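Local coordinates for putative ABC transporter, periplasmic binding protein, amino acid (PDB 2YJP) that binds L-cysteine as the solute receptor of a putative amino-acid ABC transporter and probably hands it over for uptake, at residues A107-Y112 / I121-T126; D139-V144 / I239-Q244. The protein carries 1 engineered substitution. One frame throughout, in Å; residues are numbered along the deposited sequence.

Contact 1 of 2, residues A107-Y112 / I121-T126; sequences ANRVEY and ILANFT. With CYS (cysteine), chain D.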
# COMPACT_ATOMS: atom_id res chain seq x y z
N ALA A 107 -6.00 4.82 7.18
CA ALA A 107 -6.64 4.61 8.47
C ALA A 107 -8.00 3.88 8.42
O ALA A 107 -8.49 3.47 9.45
CB ALA A 107 -6.79 5.94 9.26
N ASN A 108 -8.60 3.72 7.24
CA ASN A 108 -9.97 3.17 7.16
C ASN A 108 -9.99 1.73 6.70
O ASN A 108 -11.07 1.11 6.65
CB ASN A 108 -10.83 3.97 6.16
CG ASN A 108 -11.32 5.29 6.74
OD1 ASN A 108 -11.25 5.50 7.93
ND2 ASN A 108 -11.76 6.19 5.88
N ARG A 109 -8.81 1.22 6.34
CA ARG A 109 -8.73 -0.10 5.73
C ARG A 109 -9.35 -1.19 6.60
O ARG A 109 -10.13 -1.96 6.08
CB ARG A 109 -7.31 -0.48 5.34
CG ARG A 109 -6.79 0.35 4.15
CD ARG A 109 -5.33 0.02 3.90
NE ARG A 109 -4.51 0.52 5.00
CZ ARG A 109 -3.20 0.62 4.94
NH1 ARG A 109 -2.61 0.24 3.83
NH2 ARG A 109 -2.51 1.10 5.95
N VAL A 110 -9.01 -1.23 7.89
CA VAL A 110 -9.53 -2.19 8.81
C VAL A 110 -11.06 -2.01 8.95
O VAL A 110 -11.80 -2.97 8.75
CB VAL A 110 -8.83 -2.09 10.21
CG1 VAL A 110 -9.61 -2.88 11.28
CG2 VAL A 110 -7.38 -2.58 10.11
N GLU A 111 -11.52 -0.80 9.28
CA GLU A 111 -12.94 -0.52 9.41
C GLU A 111 -13.82 -0.90 8.18
O GLU A 111 -14.93 -1.35 8.32
CB GLU A 111 -13.15 0.97 9.78
CG GLU A 111 -14.64 1.39 9.87
CD GLU A 111 -15.45 0.53 10.88
OE1 GLU A 111 -14.99 0.26 12.00
OE2 GLU A 111 -16.58 0.11 10.58
N TYR A 112 -13.28 -0.74 6.98
CA TYR A 112 -14.07 -0.89 5.76
C TYR A 112 -14.28 -2.35 5.48
O TYR A 112 -15.33 -2.76 5.02
CB TYR A 112 -13.34 -0.25 4.57
CG TYR A 112 -13.62 1.24 4.33
CD1 TYR A 112 -13.93 2.09 5.29
CD2 TYR A 112 -13.57 1.75 3.11
CE1 TYR A 112 -14.17 3.44 5.03
CE2 TYR A 112 -13.77 3.09 2.86
CZ TYR A 112 -14.08 3.93 3.80
OH TYR A 112 -14.30 5.26 3.46
N ILE A 121 -9.52 -6.02 0.87
CA ILE A 121 -8.64 -4.85 0.88
C ILE A 121 -7.45 -5.17 0.04
O ILE A 121 -6.77 -6.18 0.31
CB ILE A 121 -8.15 -4.46 2.28
CG1 ILE A 121 -9.32 -3.92 3.09
CG2 ILE A 121 -6.91 -3.50 2.18
CD1 ILE A 121 -9.87 -2.55 2.56
N LEU A 122 -7.21 -4.34 -0.98
CA LEU A 122 -5.97 -4.38 -1.74
C LEU A 122 -5.40 -2.96 -1.73
O LEU A 122 -4.82 -2.51 -2.73
CB LEU A 122 -6.24 -4.88 -3.16
CG LEU A 122 -6.21 -6.43 -3.26
CD1 LEU A 122 -6.65 -6.96 -4.58
CD2 LEU A 122 -4.78 -7.02 -2.92
N ALA A 123 -5.57 -2.23 -0.63
CA ALA A 123 -4.96 -0.92 -0.50
C ALA A 123 -3.55 -1.09 0.09
O ALA A 123 -3.32 -0.83 1.27
CB ALA A 123 -5.81 0.02 0.36
N ASN A 124 -2.63 -1.53 -0.78
CA ASN A 124 -1.21 -1.76 -0.46
C ASN A 124 -0.90 -1.97 1.04
O ASN A 124 -0.12 -1.21 1.65
CB ASN A 124 -0.36 -0.61 -1.08
CG ASN A 124 1.02 -1.06 -1.50
OD1 ASN A 124 2.05 -0.49 -1.08
ND2 ASN A 124 1.07 -2.12 -2.34
N PHE A 125 -1.38 -3.09 1.57
CA PHE A 125 -1.63 -3.27 2.99
C PHE A 125 -0.59 -4.15 3.69
O PHE A 125 -0.51 -5.39 3.45
CB PHE A 125 -3.04 -3.88 3.16
CG PHE A 125 -3.66 -3.66 4.50
CD1 PHE A 125 -3.25 -2.65 5.35
CD2 PHE A 125 -4.72 -4.49 4.91
CE1 PHE A 125 -3.88 -2.48 6.60
CE2 PHE A 125 -5.35 -4.33 6.12
CZ PHE A 125 -4.95 -3.33 6.95
N THR A 126 0.22 -3.53 4.54
CA THR A 126 1.30 -4.27 5.16
C THR A 126 0.69 -5.15 6.25
O THR A 126 -0.09 -4.68 7.08
CB THR A 126 2.34 -3.34 5.78
OG1 THR A 126 2.91 -2.49 4.76
CG2 THR A 126 3.46 -4.17 6.49
N CYS D . 1.83 -0.43 3.22
CA CYS D . 1.83 0.50 4.38
C CYS D . 0.68 0.17 5.32
O CYS D . -0.06 -0.83 5.06
CB CYS D . 1.69 1.95 3.94
SG CYS D . 0.23 2.30 2.94
OXT CYS D . 0.50 0.87 6.32
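Arg109, in the first turn of helix 109-114, reaches across Phe125 to join the backbone of 121-126 in holding the bound cysteine. It is the arginine that grips the ligand carboxylate, as in other family 3 solute-binding proteins. Its side chain leaves the helix over the Phe125 ring: CD sits above the face, 4.1 Å from the ring centroid in a CH-pi contact, and also packs on Ala123 CB. The bend at chi3 (-68°) brings the guanidinium over CD1 of Phe125, which lies 3.2 Å above the guanidinium plane, close to its centre. The two planes are tilted 37° apart, so this is not a parallel stack. With that face covered, the polar edge is pinned from several directions. NH1 donates to Ala123 O at 2.9 Å, in the guanidinium plane and nearly in line with the carbonyl, while NE is held by Ala106 O. NH2 also binds the ligand: it donates to OXT of the cysteine at 3.0 Å with a fairly straight bond (160°), and NH1 adds a weak one to its O. The positive charge of nearby Arg131, which also bonds the ligand, is probably offset by that carboxylate. Thr126 N donates to the same cysteine O at 2.8 Å, and the ligand's amino group donates to Asn124 O and Thr126 OG1. Back at the helix, CD1 of Ile121 packs 3.6 Å from Arg109 O. One residue on, Val110 crosses Phe125 at about a right angle, and its CG2 touches the ring edge at CZ, 4.1 Å away.

Contact 2 of 2, residues D139-V144 / I239-Q244; sequences DPYMKV and IAPAVQ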
# COMPACT_ATOMS: atom_id res chain seq x y z
N ASP A 139 -2.19 -14.77 1.44
CA ASP A 139 -0.82 -14.82 0.97
C ASP A 139 -0.33 -13.51 0.46
O ASP A 139 -0.96 -12.92 -0.40
CB ASP A 139 -0.71 -15.75 -0.24
CG ASP A 139 -0.74 -17.19 0.14
OD1 ASP A 139 -0.95 -17.51 1.34
OD2 ASP A 139 -0.56 -18.01 -0.80
N PRO A 140 0.88 -13.11 0.92
CA PRO A 140 1.51 -11.85 0.49
C PRO A 140 1.85 -11.88 -0.98
O PRO A 140 2.15 -12.97 -1.53
CB PRO A 140 2.79 -11.76 1.32
CG PRO A 140 2.94 -13.06 2.03
CD PRO A 140 1.71 -13.93 1.81
N TYR A 141 1.78 -10.70 -1.60
CA TYR A 141 2.25 -10.52 -2.97
C TYR A 141 3.47 -9.61 -3.12
O TYR A 141 4.16 -9.69 -4.14
CB TYR A 141 1.11 -10.09 -3.90
CG TYR A 141 0.42 -8.83 -3.51
CD1 TYR A 141 -0.68 -8.87 -2.68
CD2 TYR A 141 0.85 -7.58 -3.99
CE1 TYR A 141 -1.34 -7.75 -2.32
CE2 TYR A 141 0.16 -6.40 -3.65
CZ TYR A 141 -0.94 -6.50 -2.78
OH TYR A 141 -1.66 -5.39 -2.39
N MET A 142 3.74 -8.78 -2.12
CA MET A 142 4.97 -7.96 -2.15
C MET A 142 5.57 -7.71 -0.77
O MET A 142 4.99 -8.10 0.25
CB MET A 142 4.77 -6.67 -2.95
CG MET A 142 4.21 -5.50 -2.21
SD MET A 142 4.14 -3.99 -3.25
CE MET A 142 5.50 -3.06 -2.57
N LYS A 143 6.76 -7.13 -0.75
CA LYS A 143 7.44 -6.76 0.49
C LYS A 143 7.91 -5.32 0.41
O LYS A 143 8.12 -4.82 -0.69
CB LYS A 143 8.66 -7.66 0.80
CG LYS A 143 9.11 -8.50 -0.28
CD LYS A 143 10.49 -9.04 -0.07
CE LYS A 143 10.69 -10.29 -0.93
NZ LYS A 143 11.98 -10.31 -1.58
N VAL A 144 8.07 -4.68 1.56
CA VAL A 144 8.47 -3.32 1.63
C VAL A 144 9.03 -2.97 3.02
O VAL A 144 8.65 -3.52 4.04
CB VAL A 144 7.27 -2.37 1.14
CG1 VAL A 144 6.42 -1.95 2.16
CG2 VAL A 144 7.79 -1.12 0.69
N ILE A 239 3.34 -7.24 2.17
CA ILE A 239 2.09 -6.63 1.79
C ILE A 239 1.15 -7.73 1.23
O ILE A 239 1.55 -8.57 0.44
CB ILE A 239 2.34 -5.52 0.74
CG1 ILE A 239 2.85 -4.29 1.49
CG2 ILE A 239 1.06 -5.21 -0.02
CD1 ILE A 239 3.37 -3.21 0.58
N ALA A 240 -0.11 -7.71 1.64
CA ALA A 240 -0.99 -8.87 1.42
C ALA A 240 -2.39 -8.38 1.29
O ALA A 240 -2.67 -7.34 1.80
CB ALA A 240 -0.90 -9.85 2.59
N PRO A 241 -3.28 -9.14 0.59
CA PRO A 241 -4.71 -8.79 0.61
C PRO A 241 -5.28 -9.06 1.98
O PRO A 241 -4.73 -9.88 2.73
CB PRO A 241 -5.33 -9.77 -0.38
CG PRO A 241 -4.14 -10.45 -1.14
CD PRO A 241 -3.01 -10.39 -0.14
N ALA A 242 -6.40 -8.42 2.32
CA ALA A 242 -7.04 -8.71 3.62
C ALA A 242 -8.55 -8.87 3.47
O ALA A 242 -9.18 -8.09 2.74
CB ALA A 242 -6.73 -7.65 4.65
N VAL A 243 -9.11 -9.88 4.16
CA VAL A 243 -10.56 -10.07 4.20
C VAL A 243 -11.01 -9.87 5.64
O VAL A 243 -10.17 -9.83 6.54
CB VAL A 243 -10.99 -11.45 3.71
CG1 VAL A 243 -10.61 -11.64 2.26
CG2 VAL A 243 -10.39 -12.58 4.60
N GLN A 244 -12.33 -9.77 5.83
CA GLN A 244 -12.94 -9.71 7.17
C GLN A 244 -12.47 -10.88 8.00
O GLN A 244 -12.39 -12.01 7.49
CB GLN A 244 -14.46 -9.76 7.06
CG GLN A 244 -15.24 -9.41 8.30
CD GLN A 244 -16.76 -9.40 8.05
OE1 GLN A 244 -17.37 -10.46 7.96
NE2 GLN A 244 -17.37 -8.21 7.90
O HOH W 1 -2.86 -5.07 0.05
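Tyr141 N and Met142 N both turn to one acceptor, Ile239 O: the tyrosine N-H bonds it at 3.0 Å, and the methionine N-H makes a weak bond at 3.4 Å. In return Ile239 N donates to Met142 O at 2.7 Å. On the side chains, Met142 and Ile239 lie alongside, pointing the same way, with the methionine CG pressed tightly against Ile239 CB at 3.5 Å; Val144 CG1 reaches the end of the isoleucine at CD1. The two residues against one make a classic beta bulge, at an antiparallel pairing of strands 142-151 and 237-244, consistent with the paired connections between the lobes of a type II binding protein. Tyr141, its chi1 (58°) setting CG between the backbone N and the carbonyl carbon, carries its ring back along 239-241: Ile239 O lies over the rim of one face, and Pro241 CD comes in at the ring edge. The isoleucine CG2 touches the ring near CZ and OH. Further out, a water donates to both Tyr141 OH (2.7 Å) and Ala240 O (2.9 Å), while the hydroxyl is also hydrogen-bonded to OD1 of Asp81 at the start of helix 80-93, its main polar partner. Beyond them, helix 248-264 packs on Pro241 through Val254.

Overall arrangement
Contacts 1 and 2 lie side by side, their centres about 10 Å apart, and share a seam: segment 121-126 runs next to 239-244, with probable hydrogen bonds from Ile121 N to Ala242 O (2.8 Å) and from Ala240 N to Phe125 O (3.0 Å). The strand that pairs with 139-144 thus also hydrogen-bonds to the loop that lines the cysteine site. Ile239 adds a side-chain link, its CD1 packing 3.4 Å from Asn124 OD1, which is hydrogen-bonded to Lys65 NZ, and its side chain about 4 Å from the bound cysteine at nearest atoms. OD1 of Asp81 bonds both Asn124 ND2 and Tyr141 OH, linking a pocket residue of contact 1 to the bulge of contact 2.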